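Long-range contacts in CLIP-associating protein 2 (Mus musculus, PDB 3WOZ), which probably binds tubulin and microtubules through its TOG domains and contributes to the control of microtubule dynamics: residues L92-M96 against V108-L112; F63-E68 against V104-V108; F131-Q135 against R175-W179. One frame throughout, in Å; residues are numbered along the deposited sequence.

Interactions 1 and 2 share V108 and helix 102-118, and their centres lie about 8 Å apart. Interaction 1 joins helices 85-96 and 102-118, consecutive in the chain, close to the centre of the domain, and is buried and almost wholly apolar. Interaction 2, partly buried, sets helix 102-118 beside helix 60-77; apolar on its inner side, it turns polar outward, with a bridging water and a loosely matched charge pair. Interaction 3 lies about 27 Å from interaction 2, centre to centre, across the middle of the chain. Partly buried like interaction 2, it places an arginine against the final carbonyls of helix 121-133. F131, from that helix, packs on L93 and K94 of interaction 1.

Interaction 1. Residues L92-M96 against V108-L112; sequences LLKKM and VQKAL
L92 and V108 lie alongside each other, pointing opposite ways, as suits side chains on helices that run nearly antiparallel (-150° crossing, axes 9.6 Å apart). With its CG1 anti to the backbone N (chi1 -179°), V108 pushes that methyl against the backbone of the other helix, 3.3 Å from L92 O and beside M96 N, which donates to this same oxygen. A compact branched valine fits so close an approach. L92 spreads its fork over A111, whose CB lies 3.8 Å from CD1 and equally near CD2; the small alanine makes room for it. L112 divides its branches: CD2 packs on L92 CB at 3.6 Å and meets L93 crosswise, whereas CD1 lies 3.8 Å from M96 CG. M96, a selenomethionine, bends at chi2 (67°) and carries SE across to the Q109 backbone, its CE ending 3.4 Å from Q109 OE1. The side-chain NE2 of Q109 is hydrogen-bonded to D113 OD1 on its own helix. Beyond the pair, L92 also reaches L70 of helix 60-77, and L112 reaches Y150 of helix 141-155. Such apolar packing within an antiparallel helical hairpin is the building principle of the HEAT-repeat solenoid from which TOG domains are made.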
loop_
_atom_site.group_PDB
_atom_site.type_symbol
_atom_site.label_atom_id
_atom_site.label_comp_id
_atom_site.label_asym_id
_atom_site.label_seq_id
_atom_site.Cartn_x
_atom_site.Cartn_y
_atom_site.Cartn_z
ATOM N N LEU A 92 3.106 4.145 0.595
ATOM C CA LEU A 92 2.061 4.496 1.555
ATOM C C LEU A 92 2.110 3.596 2.787
ATOM O O LEU A 92 1.890 4.061 3.907
ATOM C CB LEU A 92 0.673 4.450 0.913
ATOM C CG LEU A 92 0.206 5.614 0.036
ATOM C CD1 LEU A 92 -1.183 5.297 -0.509
ATOM C CD2 LEU A 92 0.197 6.953 0.802
ATOM N N LEU A 93 2.415 2.315 2.581
ATOM C CA LEU A 93 2.521 1.376 3.701
ATOM C C LEU A 93 3.744 1.666 4.572
ATOM O O LEU A 93 3.684 1.535 5.797
ATOM C CB LEU A 93 2.525 -0.075 3.216
ATOM C CG LEU A 93 1.191 -0.599 2.677
ATOM C CD1 LEU A 93 1.423 -1.896 1.922
ATOM C CD2 LEU A 93 0.171 -0.793 3.796
ATOM N N LYS A 94 4.839 2.072 3.939
ATOM C CA LYS A 94 6.023 2.517 4.670
ATOM C C LYS A 94 5.714 3.762 5.511
ATOM O O LYS A 94 6.082 3.828 6.684
ATOM C CB LYS A 94 7.189 2.779 3.714
ATOM C CG LYS A 94 7.798 1.513 3.128
ATOM C CD LYS A 94 8.967 1.838 2.217
ATOM C CE LYS A 94 9.883 0.625 2.063
ATOM N NZ LYS A 94 10.911 0.823 0.997
ATOM N N LYS A 95 5.016 4.727 4.915
ATOM C CA LYS A 95 4.585 5.934 5.632
ATOM C C LYS A 95 3.633 5.606 6.776
ATOM O O LYS A 95 3.752 6.163 7.866
ATOM C CB LYS A 95 3.946 6.948 4.678
ATOM C CG LYS A 95 4.935 7.641 3.758
ATOM C CD LYS A 95 6.015 8.353 4.555
ATOM C CE LYS A 95 7.335 8.307 3.835
ATOM N NZ LYS A 95 8.265 9.302 4.408
HETATM N N MSE A 96 2.708 4.684 6.523
HETATM C CA MSE A 96 1.761 4.216 7.533
HETATM C C MSE A 96 2.468 3.521 8.698
HETATM O O MSE A 96 1.967 3.520 9.820
HETATM C CB MSE A 96 0.723 3.279 6.902
HETATM C CG MSE A 96 -0.507 3.019 7.762
HETATM SE SE MSE A 96 -1.610 4.625 8.013
HETATM C CE MSE A 96 -2.356 4.184 9.760
ATOM N N VAL A 108 -2.557 9.397 5.419
ATOM C CA VAL A 108 -1.955 8.206 4.822
ATOM C C VAL A 108 -3.008 7.109 4.750
ATOM O O VAL A 108 -3.184 6.478 3.707
ATOM C CB VAL A 108 -0.727 7.698 5.624
ATOM C CG1 VAL A 108 -0.119 6.467 4.952
ATOM C CG2 VAL A 108 0.319 8.787 5.765
ATOM N N GLN A 109 -3.720 6.899 5.858
ATOM C CA GLN A 109 -4.798 5.910 5.896
ATOM C C GLN A 109 -5.850 6.188 4.821
ATOM O O GLN A 109 -6.298 5.269 4.131
ATOM C CB GLN A 109 -5.443 5.833 7.285
ATOM C CG GLN A 109 -6.412 4.659 7.455
ATOM C CD GLN A 109 -5.742 3.316 7.192
ATOM O OE1 GLN A 109 -4.918 2.856 7.980
ATOM N NE2 GLN A 109 -6.087 2.687 6.074
ATOM N N LYS A 110 -6.214 7.460 4.671
ATOM C CA LYS A 110 -7.180 7.882 3.666
ATOM C C LYS A 110 -6.686 7.555 2.256
ATOM O O LYS A 110 -7.431 6.998 1.450
ATOM C CB LYS A 110 -7.486 9.380 3.803
ATOM C CG LYS A 110 -8.338 9.975 2.676
ATOM C CD LYS A 110 -9.756 9.421 2.686
ATOM C CE LYS A 110 -10.646 10.144 1.689
ATOM N NZ LYS A 110 -11.933 9.409 1.513
ATOM N N ALA A 111 -5.435 7.911 1.971
ATOM C CA ALA A 111 -4.809 7.583 0.691
ATOM C C ALA A 111 -4.779 6.072 0.435
ATOM O O ALA A 111 -5.024 5.626 -0.688
ATOM C CB ALA A 111 -3.411 8.171 0.616
ATOM N N LEU A 112 -4.482 5.293 1.476
ATOM C CA LEU A 112 -4.518 3.833 1.388
ATOM C C LEU A 112 -5.918 3.317 1.073
ATOM O O LEU A 112 -6.068 2.400 0.263
ATOM C CB LEU A 112 -4.020 3.182 2.686
ATOM C CG LEU A 112 -2.519 3.107 2.967
ATOM C CD1 LEU A 112 -2.290 2.704 4.421
ATOM C CD2 LEU A 112 -1.816 2.128 2.011
#

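Interaction 2. Residues F63-E68 against V104-V108; sequences FSMFLE and VQAKV
The carbonyl oxygens of L67 and K107 share one water, which donates to both, at 2.7 Å to L67 O and 2.8 Å to K107 O. It thereby ties the backbones of two helices that run side by side in much the same direction (28° between their axes). Next to it the side chains of the same residues meet at about a right angle, L67 CD1 against K107 CB at 3.8 Å. That methyl of L67 also presses on V108 CG2 at 3.6 Å, while L67 CG stands over a face of the F63 ring, toward its rim. V104 CG1 comes to the same ring at its edge, 3.9 Å from CE1. Leucine, valine and phenylalanine suit this inner side, where L92 and K95 of helix 85-96 pack on L67 and F63. Farther out, V104 CG2 touches the S64 hydroxyl oxygen, and the long K107 chain passes S64, its CD beside both O and OG. A bend at chi4 (63°) then turns K107 NZ aside, leaving the methylene CE as the atom closest to the carboxylate, 3.5 Å from E68 OE2. K107 NZ itself stays 4.0 Å from E68 OE2, beyond salt-bridge range. The contact therefore probably draws its stability mainly from apolar packing and the water bridge, with the E68 and K107 charges adding a weaker, long-range attraction at the more exposed margin.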
loop_
_atom_site.group_PDB
_atom_site.type_symbol
_atom_site.label_atom_id
_atom_site.label_comp_id
_atom_site.label_asym_id
_atom_site.label_seq_id
_atom_site.Cartn_x
_atom_site.Cartn_y
_atom_site.Cartn_z
ATOM N N PHE A 63 4.329 17.879 2.588
ATOM C CA PHE A 63 4.051 16.441 2.626
ATOM C C PHE A 63 2.580 16.139 2.920
ATOM O O PHE A 63 1.982 15.292 2.265
ATOM C CB PHE A 63 4.979 15.726 3.622
ATOM C CG PHE A 63 4.753 14.237 3.714
ATOM C CD1 PHE A 63 4.140 13.683 4.835
ATOM C CD2 PHE A 63 5.142 13.390 2.677
ATOM C CE1 PHE A 63 3.927 12.309 4.932
ATOM C CE2 PHE A 63 4.931 12.015 2.760
ATOM C CZ PHE A 63 4.322 11.471 3.893
ATOM N N SER A 64 2.007 16.835 3.897
ATOM C CA SER A 64 0.586 16.702 4.218
ATOM C C SER A 64 -0.324 17.141 3.073
ATOM O O SER A 64 -1.346 16.505 2.818
ATOM C CB SER A 64 0.239 17.457 5.496
ATOM O OG SER A 64 0.483 16.633 6.618
HETATM N N MSE A 65 0.053 18.223 2.393
HETATM C CA MSE A 65 -0.655 18.674 1.191
HETATM C C MSE A 65 -0.550 17.664 0.044
HETATM O O MSE A 65 -1.494 17.497 -0.734
HETATM C CB MSE A 65 -0.102 20.011 0.716
HETATM C CG MSE A 65 -0.468 21.204 1.574
HETATM SE SE MSE A 65 0.362 22.787 0.793
HETATM C CE MSE A 65 -0.595 22.784 -0.911
ATOM N N PHE A 66 0.612 17.020 -0.064
ATOM C CA PHE A 66 0.856 15.972 -1.056
ATOM C C PHE A 66 -0.075 14.782 -0.824
ATOM O O PHE A 66 -0.732 14.318 -1.754
ATOM C CB PHE A 66 2.337 15.554 -1.039
ATOM C CG PHE A 66 2.595 14.135 -1.485
ATOM C CD1 PHE A 66 2.397 13.747 -2.811
ATOM C CD2 PHE A 66 3.071 13.190 -0.576
ATOM C CE1 PHE A 66 2.653 12.434 -3.219
ATOM C CE2 PHE A 66 3.335 11.874 -0.973
ATOM C CZ PHE A 66 3.122 11.492 -2.296
ATOM N N LEU A 67 -0.136 14.308 0.419
ATOM C CA LEU A 67 -1.056 13.232 0.803
ATOM C C LEU A 67 -2.517 13.530 0.459
ATOM O O LEU A 67 -3.249 12.632 0.046
ATOM C CB LEU A 67 -0.937 12.917 2.293
ATOM C CG LEU A 67 0.348 12.231 2.758
ATOM C CD1 LEU A 67 0.318 12.097 4.269
ATOM C CD2 LEU A 67 0.555 10.858 2.073
ATOM N N GLU A 68 -2.928 14.785 0.635
ATOM C CA GLU A 68 -4.293 15.208 0.307
ATOM C C GLU A 68 -4.542 15.242 -1.194
ATOM O O GLU A 68 -5.631 14.922 -1.651
ATOM C CB GLU A 68 -4.604 16.580 0.906
ATOM C CG GLU A 68 -4.790 16.556 2.405
ATOM C CD GLU A 68 -4.839 17.942 3.024
ATOM O OE1 GLU A 68 -4.009 18.802 2.654
ATOM O OE2 GLU A 68 -5.706 18.163 3.896
ATOM N N VAL A 104 -1.393 13.355 10.395
ATOM C CA VAL A 104 -0.734 12.905 9.173
ATOM C C VAL A 104 -1.047 11.431 8.872
ATOM O O VAL A 104 -1.283 11.076 7.715
ATOM C CB VAL A 104 0.797 13.172 9.225
ATOM C CG1 VAL A 104 1.471 12.770 7.923
ATOM C CG2 VAL A 104 1.068 14.644 9.499
ATOM N N GLN A 105 -1.068 10.587 9.906
ATOM C CA GLN A 105 -1.460 9.178 9.761
ATOM C C GLN A 105 -2.853 9.027 9.160
ATOM O O GLN A 105 -3.092 8.119 8.360
ATOM C CB GLN A 105 -1.410 8.433 11.103
ATOM C CG GLN A 105 -0.027 7.931 11.502
ATOM C CD GLN A 105 -0.070 6.823 12.564
ATOM O OE1 GLN A 105 -0.921 5.930 12.518
ATOM N NE2 GLN A 105 0.852 6.885 13.520
ATOM N N ALA A 106 -3.772 9.909 9.560
ATOM C CA ALA A 106 -5.122 9.911 9.007
ATOM C C ALA A 106 -5.114 10.114 7.486
ATOM O O ALA A 106 -5.892 9.482 6.767
ATOM C CB ALA A 106 -5.988 10.969 9.690
ATOM N N LYS A 107 -4.217 10.977 7.012
ATOM C CA LYS A 107 -4.096 11.284 5.589
ATOM C C LYS A 107 -3.483 10.124 4.795
ATOM O O LYS A 107 -3.834 9.913 3.640
ATOM C CB LYS A 107 -3.271 12.557 5.387
ATOM C CG LYS A 107 -3.923 13.839 5.923
ATOM C CD LYS A 107 -2.904 14.981 5.939
ATOM C CE LYS A 107 -3.565 16.359 6.034
ATOM N NZ LYS A 107 -4.337 16.559 7.296
ATOM N N VAL A 108 -2.557 9.397 5.419
ATOM C CA VAL A 108 -1.955 8.206 4.822
ATOM C C VAL A 108 -3.008 7.109 4.750
ATOM O O VAL A 108 -3.184 6.478 3.707
ATOM C CB VAL A 108 -0.727 7.698 5.624
ATOM C CG1 VAL A 108 -0.119 6.467 4.952
ATOM C CG2 VAL A 108 0.319 8.787 5.765
HETATM O O HOH W 1 -4.978 11.878 2.045
#

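Interaction 3. Residues F131-Q135 against R175-W179; sequences FTVDQ and RVITW
R175 reaches from helix 167-179 to T132 and V133, the last turn of helix 121-133, in the alpha-solenoid of HEAT repeats that forms this TOG domain. Its CB lies near T132 CG2, a loose contact at 4.4 Å. CD comes to T132 O and to V133 CA, with the V133 CG1 methyl a little farther off. A bend at chi3 (63°) then turns one guanidinium face to T132 O, which sits toward the rim, 3.0 Å from R175 NH2 and 3.1 Å from R175 CZ. NE and NH2 have their N-H groups badly aimed for hydrogen bonding to that oxygen, so the attraction is probably mainly electrostatic, a cation presenting its face to a carbonyl oxygen. V133 O instead lies in the guanidinium plane at its edge, 3.2 Å from NH2. A positive group suits a helix C-terminus, where backbone carbonyls concentrate partial negative charge. Cutting R175 back to an alanine would remove everything beyond CB, and is likely to leave the T132 and V133 carbonyls without their cation and a gap beside V133. NH1 ends at the edge of the W179 ring, in its plane. W179 in turn packs obliquely on T132, CH2 to CG2 at 3.9 Å, the six-membered end of the indole reaching the T132 methyl; K144 makes a cation-pi contact with it. T132 OG1 is turned back to L128 O of its own helix. At the root of the arginine, R175 O takes two donors, W179 N and T178 OG1, the hydroxyl 2.8 Å away and 36° out of the carbonyl plane.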
loop_
_atom_site.group_PDB
_atom_site.type_symbol
_atom_site.label_atom_id
_atom_site.label_comp_id
_atom_site.label_asym_id
_atom_site.label_seq_id
_atom_site.Cartn_x
_atom_site.Cartn_y
_atom_site.Cartn_z
ATOM N N PHE A 131 5.912 -7.537 -1.500
ATOM C CA PHE A 131 6.354 -6.573 -0.490
ATOM C C PHE A 131 6.609 -7.232 0.868
ATOM O O PHE A 131 7.558 -6.875 1.565
ATOM C CB PHE A 131 5.348 -5.425 -0.356
ATOM C CG PHE A 131 5.873 -4.227 0.397
ATOM C CD1 PHE A 131 7.111 -3.671 0.082
ATOM C CD2 PHE A 131 5.111 -3.634 1.399
ATOM C CE1 PHE A 131 7.590 -2.557 0.766
ATOM C CE2 PHE A 131 5.580 -2.516 2.087
ATOM C CZ PHE A 131 6.823 -1.979 1.771
ATOM N N THR A 132 5.763 -8.194 1.225
ATOM C CA THR A 132 5.903 -8.950 2.469
ATOM C C THR A 132 7.249 -9.684 2.538
ATOM O O THR A 132 7.894 -9.708 3.587
ATOM C CB THR A 132 4.732 -9.943 2.647
ATOM O OG1 THR A 132 3.497 -9.216 2.702
ATOM C CG2 THR A 132 4.883 -10.767 3.926
ATOM N N VAL A 133 7.670 -10.258 1.412
ATOM C CA VAL A 133 8.931 -10.999 1.348
ATOM C C VAL A 133 10.129 -10.119 0.972
ATOM O O VAL A 133 11.278 -10.532 1.154
ATOM C CB VAL A 133 8.850 -12.222 0.380
ATOM C CG1 VAL A 133 7.558 -12.988 0.593
ATOM C CG2 VAL A 133 8.982 -11.791 -1.079
ATOM N N ASP A 134 9.854 -8.914 0.464
ATOM C CA ASP A 134 10.884 -8.038 -0.107
ATOM C C ASP A 134 12.179 -8.062 0.702
ATOM O O ASP A 134 12.197 -7.711 1.888
ATOM C CB ASP A 134 10.363 -6.606 -0.275
ATOM C CG ASP A 134 11.064 -5.851 -1.399
ATOM O OD1 ASP A 134 12.317 -5.796 -1.406
ATOM O OD2 ASP A 134 10.357 -5.297 -2.271
ATOM N N GLN A 135 13.250 -8.493 0.037
ATOM C CA GLN A 135 14.536 -8.777 0.676
ATOM C C GLN A 135 15.476 -7.567 0.689
ATOM O O GLN A 135 16.477 -7.561 1.412
ATOM C CB GLN A 135 15.211 -9.959 -0.032
ATOM C CG GLN A 135 16.214 -10.738 0.821
ATOM C CD GLN A 135 15.555 -11.802 1.681
ATOM O OE1 GLN A 135 14.808 -12.647 1.183
ATOM N NE2 GLN A 135 15.841 -11.773 2.980
ATOM N N ARG A 175 6.068 -16.277 6.117
ATOM C CA ARG A 175 6.513 -15.147 6.932
ATOM C C ARG A 175 5.442 -14.706 7.923
ATOM O O ARG A 175 5.749 -14.420 9.083
ATOM C CB ARG A 175 6.931 -13.972 6.049
ATOM C CG ARG A 175 8.204 -14.226 5.260
ATOM C CD ARG A 175 8.759 -12.944 4.652
ATOM N NE ARG A 175 9.157 -11.967 5.668
ATOM C CZ ARG A 175 10.037 -10.988 5.468
ATOM N NH1 ARG A 175 10.331 -10.147 6.452
ATOM N NH2 ARG A 175 10.629 -10.849 4.288
ATOM N N VAL A 176 4.191 -14.682 7.462
ATOM C CA VAL A 176 3.051 -14.275 8.281
ATOM C C VAL A 176 2.841 -15.232 9.461
ATOM O O VAL A 176 2.596 -14.781 10.585
ATOM C CB VAL A 176 1.748 -14.120 7.433
ATOM C CG1 VAL A 176 0.566 -13.725 8.302
ATOM C CG2 VAL A 176 1.941 -13.085 6.334
ATOM N N ILE A 177 2.953 -16.539 9.198
ATOM C CA ILE A 177 2.818 -17.584 10.227
ATOM C C ILE A 177 3.688 -17.288 11.452
ATOM O O ILE A 177 3.212 -17.336 12.590
ATOM C CB ILE A 177 3.200 -19.010 9.697
ATOM C CG1 ILE A 177 2.573 -19.312 8.326
ATOM C CG2 ILE A 177 2.856 -20.098 10.734
ATOM C CD1 ILE A 177 1.095 -19.698 8.339
ATOM N N THR A 178 4.961 -16.987 11.205
ATOM C CA THR A 178 5.923 -16.732 12.277
ATOM C C THR A 178 5.661 -15.400 12.973
ATOM O O THR A 178 5.792 -15.299 14.196
ATOM C CB THR A 178 7.378 -16.793 11.775
ATOM O OG1 THR A 178 7.512 -15.999 10.591
ATOM C CG2 THR A 178 7.769 -18.233 11.460
ATOM N N TRP A 179 5.277 -14.389 12.191
ATOM C CA TRP A 179 4.894 -13.084 12.729
ATOM C C TRP A 179 3.696 -13.199 13.677
ATOM O O TRP A 179 3.418 -12.287 14.460
ATOM C CB TRP A 179 4.584 -12.091 11.598
ATOM C CG TRP A 179 5.772 -11.701 10.744
ATOM C CD1 TRP A 179 7.086 -12.001 10.973
ATOM C CD2 TRP A 179 5.747 -10.911 9.545
ATOM N NE1 TRP A 179 7.876 -11.461 9.986
ATOM C CE2 TRP A 179 7.082 -10.787 9.098
ATOM C CE3 TRP A 179 4.726 -10.298 8.804
ATOM C CZ2 TRP A 179 7.423 -10.078 7.942
ATOM C CZ3 TRP A 179 5.067 -9.593 7.650
ATOM C CH2 TRP A 179 6.406 -9.489 7.234
#